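Local coordinates for DNA repair protein RecO (Deinococcus radiodurans, PDB 1W3S), which probably takes part in DNA repair and in recombination by the RecF pathway, and carries a bound zinc ion, at residues I11-R16 against T26-Q31; A20-V25 against K35-G40; M136-L141 against W215-K220; Q31-A36 against L102-E107. All coordinates share one frame; numbering follows the deposited sequence.

Contact 1: I11-R16 against T26-Q31; sequences IVIRRR and TLLTPQ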
# COMPACT_ATOMS: atom_id res chain seq x y z
N ILE A 11 7.14 7.20 8.02
CA ILE A 11 7.77 7.17 6.71
C ILE A 11 7.07 8.16 5.79
O ILE A 11 5.85 8.15 5.68
CB ILE A 11 7.70 5.75 6.15
CG1 ILE A 11 8.60 4.83 6.98
CG2 ILE A 11 8.10 5.70 4.66
CD1 ILE A 11 8.17 3.37 6.90
N VAL A 12 7.88 9.00 5.14
CA VAL A 12 7.40 9.93 4.13
C VAL A 12 6.89 9.14 2.91
O VAL A 12 7.64 8.40 2.29
CB VAL A 12 8.53 10.90 3.66
CG1 VAL A 12 8.02 11.84 2.58
CG2 VAL A 12 9.11 11.69 4.84
N ILE A 13 5.60 9.29 2.60
CA ILE A 13 4.99 8.63 1.45
C ILE A 13 4.51 9.61 0.39
O ILE A 13 4.01 9.19 -0.67
CB ILE A 13 3.83 7.72 1.89
CG1 ILE A 13 2.69 8.54 2.50
CG2 ILE A 13 4.35 6.64 2.84
CD1 ILE A 13 1.36 7.82 2.42
N ARG A 14 4.63 10.90 0.67
CA ARG A 14 4.34 11.94 -0.31
C ARG A 14 5.13 13.18 0.06
O ARG A 14 5.21 13.55 1.23
CB ARG A 14 2.85 12.25 -0.34
CG ARG A 14 2.40 12.96 -1.60
CD ARG A 14 0.92 13.36 -1.53
NE ARG A 14 0.16 12.91 -2.69
CZ ARG A 14 -0.24 11.64 -2.90
NH1 ARG A 14 0.04 10.67 -2.02
NH2 ARG A 14 -0.94 11.34 -4.00
N ARG A 15 5.70 13.82 -0.95
CA ARG A 15 6.58 14.95 -0.74
C ARG A 15 6.50 15.89 -1.92
O ARG A 15 6.69 15.48 -3.06
CB ARG A 15 8.02 14.48 -0.56
CG ARG A 15 8.89 15.54 -0.02
CD ARG A 15 10.35 15.23 -0.01
NE ARG A 15 11.07 16.36 -0.59
CZ ARG A 15 12.21 16.84 -0.17
NH1 ARG A 15 12.83 16.32 0.85
NH2 ARG A 15 12.74 17.87 -0.79
N ARG A 16 6.21 17.16 -1.63
CA ARG A 16 6.15 18.20 -2.64
C ARG A 16 6.82 19.44 -2.07
O ARG A 16 6.47 19.87 -0.99
CB ARG A 16 4.69 18.54 -2.96
CG ARG A 16 4.52 19.43 -4.21
CD ARG A 16 3.17 20.17 -4.34
NE ARG A 16 2.14 19.75 -3.38
CZ ARG A 16 1.44 20.57 -2.59
NH1 ARG A 16 1.63 21.89 -2.62
NH2 ARG A 16 0.52 20.07 -1.76
N THR A 26 3.34 13.95 3.45
CA THR A 26 2.45 13.01 4.14
C THR A 26 3.30 11.90 4.76
O THR A 26 4.20 11.40 4.13
CB THR A 26 1.44 12.37 3.18
OG1 THR A 26 0.61 13.37 2.59
CG2 THR A 26 0.46 11.47 3.95
N LEU A 27 3.00 11.54 6.00
CA LEU A 27 3.67 10.45 6.69
C LEU A 27 2.69 9.36 7.08
O LEU A 27 1.54 9.65 7.38
CB LEU A 27 4.32 10.93 7.99
CG LEU A 27 5.47 11.94 8.01
CD1 LEU A 27 6.35 11.70 9.25
CD2 LEU A 27 6.31 11.86 6.81
N LEU A 28 3.16 8.12 7.08
CA LEU A 28 2.49 7.03 7.76
C LEU A 28 3.23 6.77 9.07
O LEU A 28 4.45 6.62 9.08
CB LEU A 28 2.49 5.77 6.91
CG LEU A 28 1.32 5.55 5.94
CD1 LEU A 28 0.55 6.82 5.57
CD2 LEU A 28 1.81 4.85 4.67
N THR A 29 2.49 6.78 10.17
CA THR A 29 3.05 6.51 11.50
C THR A 29 2.24 5.41 12.15
O THR A 29 1.13 5.11 11.71
CB THR A 29 2.95 7.78 12.37
OG1 THR A 29 1.57 8.06 12.61
CG2 THR A 29 3.49 9.02 11.63
N PRO A 30 2.73 4.84 13.23
CA PRO A 30 1.92 3.88 13.99
C PRO A 30 0.56 4.45 14.43
O PRO A 30 -0.41 3.70 14.56
CB PRO A 30 2.80 3.55 15.19
CG PRO A 30 4.20 3.85 14.73
CD PRO A 30 4.07 5.01 13.81
N GLN A 31 0.47 5.76 14.61
CA GLN A 31 -0.78 6.40 15.03
C GLN A 31 -1.62 6.87 13.85
O GLN A 31 -2.74 7.35 14.03
CB GLN A 31 -0.51 7.55 16.00
CG GLN A 31 0.18 7.10 17.27
CD GLN A 31 1.68 6.89 17.09
OE1 GLN A 31 2.35 7.64 16.35
NE2 GLN A 31 2.21 5.85 17.75

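Contact 2: A20-V25 against K35-G40; sequences AGDIIV and KAIARG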
# COMPACT_ATOMS: atom_id res chain seq x y z
N ALA A 20 7.70 28.60 -3.01
CA ALA A 20 8.06 29.34 -1.80
C ALA A 20 9.21 28.69 -1.01
O ALA A 20 9.86 29.35 -0.20
CB ALA A 20 6.84 29.52 -0.92
N GLY A 21 9.45 27.39 -1.23
CA GLY A 21 10.65 26.73 -0.71
C GLY A 21 10.37 25.82 0.46
O GLY A 21 11.30 25.37 1.15
N ASP A 22 9.10 25.53 0.71
CA ASP A 22 8.77 24.70 1.85
C ASP A 22 8.20 23.33 1.44
O ASP A 22 7.66 23.15 0.33
CB ASP A 22 7.90 25.45 2.88
CG ASP A 22 6.68 26.07 2.28
OD1 ASP A 22 6.37 27.23 2.64
OD2 ASP A 22 5.97 25.46 1.46
N ILE A 23 8.37 22.38 2.34
CA ILE A 23 8.16 20.98 2.05
C ILE A 23 6.85 20.54 2.67
O ILE A 23 6.67 20.66 3.88
CB ILE A 23 9.36 20.16 2.61
CG1 ILE A 23 10.70 20.77 2.14
CG2 ILE A 23 9.25 18.70 2.20
CD1 ILE A 23 11.93 20.30 2.90
N ILE A 24 5.91 20.11 1.83
CA ILE A 24 4.65 19.54 2.30
C ILE A 24 4.75 18.03 2.18
O ILE A 24 4.98 17.49 1.09
CB ILE A 24 3.47 20.06 1.48
CG1 ILE A 24 3.46 21.59 1.51
CG2 ILE A 24 2.15 19.52 2.02
CD1 ILE A 24 2.37 22.20 0.68
N VAL A 25 4.57 17.35 3.30
CA VAL A 25 4.80 15.93 3.38
C VAL A 25 3.56 15.18 3.92
O VAL A 25 2.79 15.73 4.70
CB VAL A 25 6.09 15.67 4.19
CG1 VAL A 25 6.00 16.26 5.58
CG2 VAL A 25 6.38 14.21 4.27
N LYS A 35 -0.47 14.57 7.84
CA LYS A 35 -0.15 15.61 6.86
C LYS A 35 0.59 16.76 7.58
O LYS A 35 0.15 17.24 8.63
CB LYS A 35 -1.44 16.11 6.22
CG LYS A 35 -1.50 16.03 4.70
CD LYS A 35 -0.46 16.96 4.04
CE LYS A 35 -0.94 17.48 2.67
NZ LYS A 35 -2.13 18.37 2.79
N ALA A 36 1.70 17.22 7.02
CA ALA A 36 2.55 18.21 7.70
C ALA A 36 3.24 19.17 6.73
O ALA A 36 3.30 18.91 5.53
CB ALA A 36 3.59 17.48 8.55
N ILE A 37 3.76 20.28 7.27
CA ILE A 37 4.53 21.27 6.49
C ILE A 37 5.80 21.71 7.21
O ILE A 37 5.81 21.96 8.41
CB ILE A 37 3.66 22.50 6.09
CG1 ILE A 37 4.46 23.49 5.24
CG2 ILE A 37 3.07 23.23 7.30
CD1 ILE A 37 3.59 24.38 4.38
N ALA A 38 6.89 21.76 6.46
CA ALA A 38 8.16 22.28 6.95
C ALA A 38 8.48 23.58 6.20
O ALA A 38 8.81 23.54 5.02
CB ALA A 38 9.26 21.26 6.76
N ARG A 39 8.36 24.71 6.89
CA ARG A 39 8.58 26.04 6.33
C ARG A 39 10.03 26.29 5.95
O ARG A 39 10.94 25.59 6.40
CB ARG A 39 8.16 27.11 7.34
CG ARG A 39 6.68 27.10 7.69
CD ARG A 39 5.79 27.66 6.60
NE ARG A 39 4.38 27.31 6.80
CZ ARG A 39 3.38 27.79 6.07
NH1 ARG A 39 3.61 28.65 5.07
NH2 ARG A 39 2.13 27.40 6.32
N GLY A 40 10.25 27.30 5.10
CA GLY A 40 11.62 27.71 4.74
C GLY A 40 11.71 29.09 4.09
O GLY A 40 10.86 29.96 4.32

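Contact 3: M136-L141 against W215-K220; sequences MSYKLL and WRALEK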
# COMPACT_ATOMS: atom_id res chain seq x y z
N MET A 136 2.26 -7.76 -0.52
CA MET A 136 1.98 -6.70 0.46
C MET A 136 0.71 -5.90 0.16
O MET A 136 0.08 -5.42 1.08
CB MET A 136 3.18 -5.76 0.57
CG MET A 136 4.44 -6.46 1.09
SD MET A 136 4.16 -7.34 2.64
CE MET A 136 5.66 -6.92 3.55
N SER A 137 0.34 -5.75 -1.10
CA SER A 137 -0.90 -5.06 -1.43
C SER A 137 -2.12 -5.85 -0.96
O SER A 137 -3.06 -5.28 -0.44
CB SER A 137 -1.00 -4.81 -2.94
OG SER A 137 0.08 -4.03 -3.42
N TYR A 138 -2.11 -7.18 -1.14
CA TYR A 138 -3.21 -8.03 -0.64
C TYR A 138 -3.21 -8.11 0.87
O TYR A 138 -4.28 -8.22 1.49
CB TYR A 138 -3.19 -9.43 -1.27
CG TYR A 138 -3.80 -9.43 -2.66
CD1 TYR A 138 -5.16 -9.66 -2.84
CD2 TYR A 138 -3.03 -9.13 -3.79
CE1 TYR A 138 -5.73 -9.62 -4.11
CE2 TYR A 138 -3.59 -9.09 -5.06
CZ TYR A 138 -4.94 -9.33 -5.21
OH TYR A 138 -5.51 -9.30 -6.46
N LYS A 139 -2.03 -8.05 1.48
CA LYS A 139 -1.94 -8.08 2.94
C LYS A 139 -2.40 -6.73 3.53
O LYS A 139 -3.08 -6.70 4.56
CB LYS A 139 -0.52 -8.44 3.37
CG LYS A 139 -0.47 -9.23 4.68
CD LYS A 139 -0.72 -10.74 4.49
CE LYS A 139 -1.20 -11.40 5.80
NZ LYS A 139 -0.12 -11.54 6.83
N LEU A 140 -2.08 -5.63 2.86
CA LEU A 140 -2.58 -4.31 3.25
C LEU A 140 -4.11 -4.21 3.11
O LEU A 140 -4.77 -3.65 3.98
CB LEU A 140 -1.89 -3.20 2.46
CG LEU A 140 -0.79 -2.31 3.09
CD1 LEU A 140 -0.47 -2.59 4.56
CD2 LEU A 140 0.48 -2.37 2.26
N LEU A 141 -4.65 -4.74 2.01
CA LEU A 141 -6.10 -4.83 1.83
C LEU A 141 -6.79 -5.47 3.04
O LEU A 141 -7.81 -4.96 3.51
CB LEU A 141 -6.44 -5.63 0.56
CG LEU A 141 -6.91 -4.95 -0.74
CD1 LEU A 141 -6.83 -3.42 -0.75
CD2 LEU A 141 -6.16 -5.53 -1.93
N TRP A 215 -2.46 -8.48 -11.08
CA TRP A 215 -2.55 -7.01 -11.12
C TRP A 215 -3.90 -6.52 -11.63
O TRP A 215 -4.41 -5.50 -11.15
CB TRP A 215 -1.47 -6.39 -12.02
CG TRP A 215 -0.12 -6.45 -11.43
CD1 TRP A 215 0.94 -7.16 -11.89
CD2 TRP A 215 0.33 -5.80 -10.23
NE1 TRP A 215 2.03 -6.99 -11.07
CE2 TRP A 215 1.68 -6.16 -10.04
CE3 TRP A 215 -0.27 -4.95 -9.30
CZ2 TRP A 215 2.44 -5.69 -8.96
CZ3 TRP A 215 0.48 -4.48 -8.23
CH2 TRP A 215 1.82 -4.86 -8.07
N ARG A 216 -4.45 -7.24 -12.60
CA ARG A 216 -5.74 -6.88 -13.19
C ARG A 216 -6.90 -7.08 -12.21
O ARG A 216 -7.76 -6.23 -12.09
CB ARG A 216 -5.96 -7.65 -14.51
CG ARG A 216 -5.14 -7.08 -15.69
CD ARG A 216 -5.69 -7.41 -17.08
NE ARG A 216 -4.80 -8.26 -17.87
CZ ARG A 216 -4.77 -9.59 -17.83
NH1 ARG A 216 -5.58 -10.28 -17.03
NH2 ARG A 216 -3.91 -10.25 -18.60
N ALA A 217 -6.90 -8.20 -11.50
CA ALA A 217 -7.86 -8.43 -10.42
C ALA A 217 -7.72 -7.38 -9.31
O ALA A 217 -8.72 -6.85 -8.84
CB ALA A 217 -7.67 -9.84 -9.84
N LEU A 218 -6.48 -7.10 -8.91
CA LEU A 218 -6.18 -6.10 -7.87
C LEU A 218 -6.67 -4.71 -8.24
O LEU A 218 -7.33 -4.06 -7.44
CB LEU A 218 -4.68 -6.05 -7.59
CG LEU A 218 -4.20 -5.13 -6.46
CD1 LEU A 218 -4.99 -5.36 -5.16
CD2 LEU A 218 -2.71 -5.34 -6.22
N GLU A 219 -6.33 -4.25 -9.45
CA GLU A 219 -6.83 -2.96 -9.93
C GLU A 219 -8.33 -2.88 -9.78
O GLU A 219 -8.84 -1.98 -9.11
CB GLU A 219 -6.50 -2.73 -11.39
CG GLU A 219 -5.31 -1.83 -11.63
CD GLU A 219 -5.51 -0.93 -12.83
OE1 GLU A 219 -6.37 -0.04 -12.76
OE2 GLU A 219 -4.78 -1.09 -13.83
N LYS A 220 -9.03 -3.82 -10.42
CA LYS A 220 -10.50 -3.84 -10.45
C LYS A 220 -11.09 -3.75 -9.06
O LYS A 220 -11.95 -2.91 -8.79
CB LYS A 220 -11.05 -5.12 -11.13
CG LYS A 220 -11.50 -4.92 -12.57
CD LYS A 220 -12.65 -3.91 -12.69
CE LYS A 220 -12.53 -3.08 -13.97
NZ LYS A 220 -13.48 -1.92 -13.98

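Contact 4: Q31-A36 against L102-E107; sequences QGKLKA and LFQEGE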
# COMPACT_ATOMS: atom_id res chain seq x y z
N GLN A 31 0.47 5.76 14.61
CA GLN A 31 -0.78 6.40 15.03
C GLN A 31 -1.62 6.87 13.85
O GLN A 31 -2.74 7.35 14.03
CB GLN A 31 -0.51 7.55 16.00
CG GLN A 31 0.18 7.10 17.27
CD GLN A 31 1.68 6.89 17.09
OE1 GLN A 31 2.35 7.64 16.35
NE2 GLN A 31 2.21 5.85 17.75
N GLY A 32 -1.10 6.72 12.64
CA GLY A 32 -1.90 6.97 11.44
C GLY A 32 -1.24 7.94 10.50
O GLY A 32 -0.12 8.38 10.74
N LYS A 33 -1.94 8.26 9.42
CA LYS A 33 -1.47 9.25 8.47
C LYS A 33 -1.31 10.58 9.17
O LYS A 33 -2.10 10.92 10.04
CB LYS A 33 -2.45 9.40 7.31
CG LYS A 33 -1.92 8.95 5.96
CD LYS A 33 -2.73 9.53 4.79
CE LYS A 33 -3.92 8.64 4.41
NZ LYS A 33 -4.76 9.25 3.33
N LEU A 34 -0.28 11.32 8.78
CA LEU A 34 -0.05 12.66 9.26
C LEU A 34 0.35 13.55 8.11
O LEU A 34 1.38 13.33 7.49
CB LEU A 34 1.06 12.68 10.32
CG LEU A 34 1.47 14.08 10.81
CD1 LEU A 34 0.34 14.75 11.60
CD2 LEU A 34 2.74 14.01 11.64
N LYS A 35 -0.47 14.57 7.84
CA LYS A 35 -0.15 15.61 6.86
C LYS A 35 0.59 16.76 7.58
O LYS A 35 0.15 17.24 8.63
CB LYS A 35 -1.44 16.11 6.22
CG LYS A 35 -1.50 16.03 4.70
CD LYS A 35 -0.46 16.96 4.04
CE LYS A 35 -0.94 17.48 2.67
NZ LYS A 35 -2.13 18.37 2.79
N ALA A 36 1.70 17.22 7.02
CA ALA A 36 2.55 18.21 7.70
C ALA A 36 3.24 19.17 6.73
O ALA A 36 3.30 18.91 5.53
CB ALA A 36 3.59 17.48 8.55
N LEU A 102 -5.79 3.66 0.11
CA LEU A 102 -6.34 2.77 1.14
C LEU A 102 -6.12 3.53 2.43
O LEU A 102 -5.36 4.48 2.43
CB LEU A 102 -5.57 1.45 1.16
CG LEU A 102 -6.28 0.18 1.62
CD1 LEU A 102 -7.39 -0.20 0.66
CD2 LEU A 102 -5.28 -0.96 1.74
N PHE A 103 -6.77 3.14 3.51
CA PHE A 103 -6.59 3.84 4.79
C PHE A 103 -6.79 5.36 4.70
O PHE A 103 -5.85 6.10 4.32
CB PHE A 103 -5.17 3.63 5.35
CG PHE A 103 -4.77 2.20 5.50
CD1 PHE A 103 -3.69 1.69 4.79
CD2 PHE A 103 -5.46 1.36 6.37
CE1 PHE A 103 -3.31 0.37 4.93
CE2 PHE A 103 -5.08 0.04 6.52
CZ PHE A 103 -4.01 -0.46 5.79
N GLN A 104 -7.96 5.85 5.08
CA GLN A 104 -8.07 7.29 5.30
C GLN A 104 -8.04 7.69 6.78
O GLN A 104 -8.96 8.31 7.31
CB GLN A 104 -9.18 7.91 4.43
CG GLN A 104 -8.82 7.71 2.93
CD GLN A 104 -8.82 9.00 2.13
OE1 GLN A 104 -9.69 9.86 2.33
NE2 GLN A 104 -7.85 9.16 1.23
N GLU A 105 -6.97 7.20 7.43
CA GLU A 105 -6.20 7.88 8.51
C GLU A 105 -6.76 7.90 9.94
O GLU A 105 -7.92 8.28 10.18
CB GLU A 105 -5.76 9.29 8.07
CG GLU A 105 -6.78 10.42 8.11
CD GLU A 105 -6.44 11.51 7.11
OE1 GLU A 105 -7.08 11.56 6.03
OE2 GLU A 105 -5.49 12.29 7.39
N GLY A 106 -5.90 7.50 10.88
CA GLY A 106 -6.32 7.10 12.23
C GLY A 106 -6.75 5.65 12.16
O GLY A 106 -6.35 4.82 12.97
N GLU A 107 -7.59 5.38 11.16
CA GLU A 107 -7.84 4.05 10.55
C GLU A 107 -6.58 3.22 10.18
O GLU A 107 -6.69 2.13 9.60
CB GLU A 107 -8.66 4.32 9.28
CG GLU A 107 -9.29 3.13 8.58
CD GLU A 107 -9.71 3.47 7.15
OE1 GLU A 107 -9.85 4.69 6.84
OE2 GLU A 107 -9.88 2.52 6.34

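Contact 1: I11-R16 against T26-Q31
The flat groups that meet here are the peptide groups on either side of Ile11 and Leu28, whose N-H and C=O groups answer each other: Ile11 N donates to Leu28 O at 2.9 Å, and Leu28 N returns a bond to Ile11 O. On one face of the sheet lie Val12 and Leu27; on the other, Ile11, Leu28, Arg14 and Thr26. This is the first antiparallel hairpin of the N-terminal domain, assigned to the OB clan, and a classic beta bulge interrupts it. Ile13 and Arg14 both face Thr26: Ile13 N reaches Thr26 O at 3.0 Å, while Thr26 N reaches Arg14 O at 2.9 Å. Val12 and Leu27 form a non-hydrogen-bonded pair in which methyls CG2 of Val12 and CD2 of Leu27 approach to 3.4 Å.

Ile13 has CG1 between its backbone N and carbonyl carbon (chi1 65°), which carries CD1 to Leu28. The two side chains meet at about a right angle; helix 86-101 packs on both, and Phe116 of helix 110-125 on Ile13. Arg14 and Thr26 run side by side with CB atoms 3.8 Å apart, but the guanidinium leads away to salt bridges with Asp100 and Glu97. Both Leu28 methyls touch the tip of Ile13: CD1 of Leu28 lies 3.4 Å and its CD2 3.8 Å from Ile13 CD1.

Contact 2: A20-V25 against K35-G40
Four backbone hydrogen bonds join Ile23 to Ala38 and Val25 to Ala36, one in each direction per pair. The shortest runs from Ala38 N to Ile23 O at 2.8 Å. Pairing goes one residue for one through Ile23-Ala38, Ile24-Ile37 and Val25-Ala36, without a bulge, and Ile24 and Ile37 form the non-hydrogen-bonded pair in the middle.

Apolar contacts occur on both faces. Val25 CG1 packs on Ala36 CB at 4.0 Å, on the side shared with Ile23 and Ala38. On the other side Ile37 CD1 meets Ile24 CG1 at 4.0 Å, while Ile24 CG2 rests against the aliphatic CE of Lys35 at 3.8 Å.

At the Asp22 end, opposite charges face each other. Asp22 OD1 and Arg39 NH1 make a long salt bridge of 3.9 Å; OD1 lies well out of the guanidinium plane and no N-H points at it, so the attraction is probably one of charge alone. Ile37 CD1 lies over one guanidinium face, toward its rim. Asp22 OD2 has a firmer partner, a hydrogen bond with Thr18. With segments 23-25 and 35-38 running 165° apart in direction, this is a regular antiparallel beta hairpin, the second of the N-terminal OB-clan domain.

Contact 3: M136-L141 against W215-K220
Leu218 reaches across to Tyr138 because its CG stands anti to the backbone N (chi1 -176°), which sends both methyls toward helix 129-143. Tyr138, with CG anti to its carbonyl carbon, extends in the opposite sense, and the two side chains slide past each other. Leu218 CD1 consequently lies over one face of the ring, a CH-pi contact with 4.2 Å from CD1 to the Tyr138 centroid, 24° off the ring normal. Farther out, the phenol oxygen OH of Tyr138 sits 3.5 Å from Leu218 CB. That hydroxyl is also near Leu218 N, but the angle is too poor for a bond; its polar partner is Leu214 O, through a weak hydrogen bond.

The helices 129-143 and 211-225 belong to the helical part of the RecO C-terminal region. Their segment axes run 30° apart in direction, yet approach no closer than 11.7 Å, so the gap is filled mainly by side chains. Leu218 fills much of it: CD2 touches Ser137 CB at 3.7 Å, and CD1 meets Leu141 CD2 at 3.4 Å. Helix 86-101 closes the same region, with Met95 against Ser137 and Phe98 against Leu141. With an alanine in place of Tyr138, Leu218 CD1 is likely to lose the ring face it rests on, and Phe189 its edge-to-face partner, opening a gap between the helices. Ser137 OG spends its hydrogen bond within its own helix, on Ala133 O one turn back.

Contact 4: Q31-A36 against L102-E107
Lys33 and Glu105 meet closely at their first side-chain carbons, with CB of Lys33 3.4 Å from CB of Glu105 and the two chains at about a right angle. This is the tight part of the contact. Beyond it the lysine chain bends at chi3 (-88°), which lays CE of Lys33 3.2 Å from Phe103 O. Close by, the backbones themselves approach: the CA atoms of Gly32 and Gly106 are 4.5 Å apart. A side chain on Gly32 would run into Gly106 N, and the positive phi of Gly32 (127°) independently calls for glycine.

The polar ends are arranged more loosely. Lys33 NZ lies 3.5 Å from Phe103 O at an angle too poor for a hydrogen bond, and 4.2 Å from Glu105 OE1, beyond salt-bridge range. Its firm partner is Asp100, near the end of helix 86-101. On the solvent side, Gln104 and Glu105 are exposed, and the loop is braced internally by Gln104 N, which donates to Glu107 OE1 at 2.8 Å from above the carboxylate plane. With a serine in place of Lys33, Asp100 would probably lose this salt-bridge mate, and Phe103 O the CE methylene that lies against it. The geometry is that of an irregular loop, between helices 86-101 and 110-125, laid against strand 32-38 around Gly32 and Lys33, and it joins the N-terminal OB-clan domain to the helical C-terminal region.

Overall arrangement
Contacts 1 and 3 are buried, whereas contacts 2 and 4 are partly open to solvent. Contacts 1 and 2 use strand 23-29 from its two ends, and contacts 2 and 4 share strand 32-38, so all three reach one sheet, which contacts 1 and 2 pair internally and contact 4 ties to a loop; contact 3 is helical. Their chemistry follows: backbone hydrogen bonds dominate contacts 1 and 2, apolar and CH-pi packing contact 3, and aliphatic packing beside charged groups contact 4. Asp100 ties two together, taking Arg14 of contact 1 and Lys33 of contact 4. Contact 4 leads toward contact 3, where Leu102 CD1 packs on Leu141 CD1. Contacts 2 and 3 are farthest apart, centres about 32 Å.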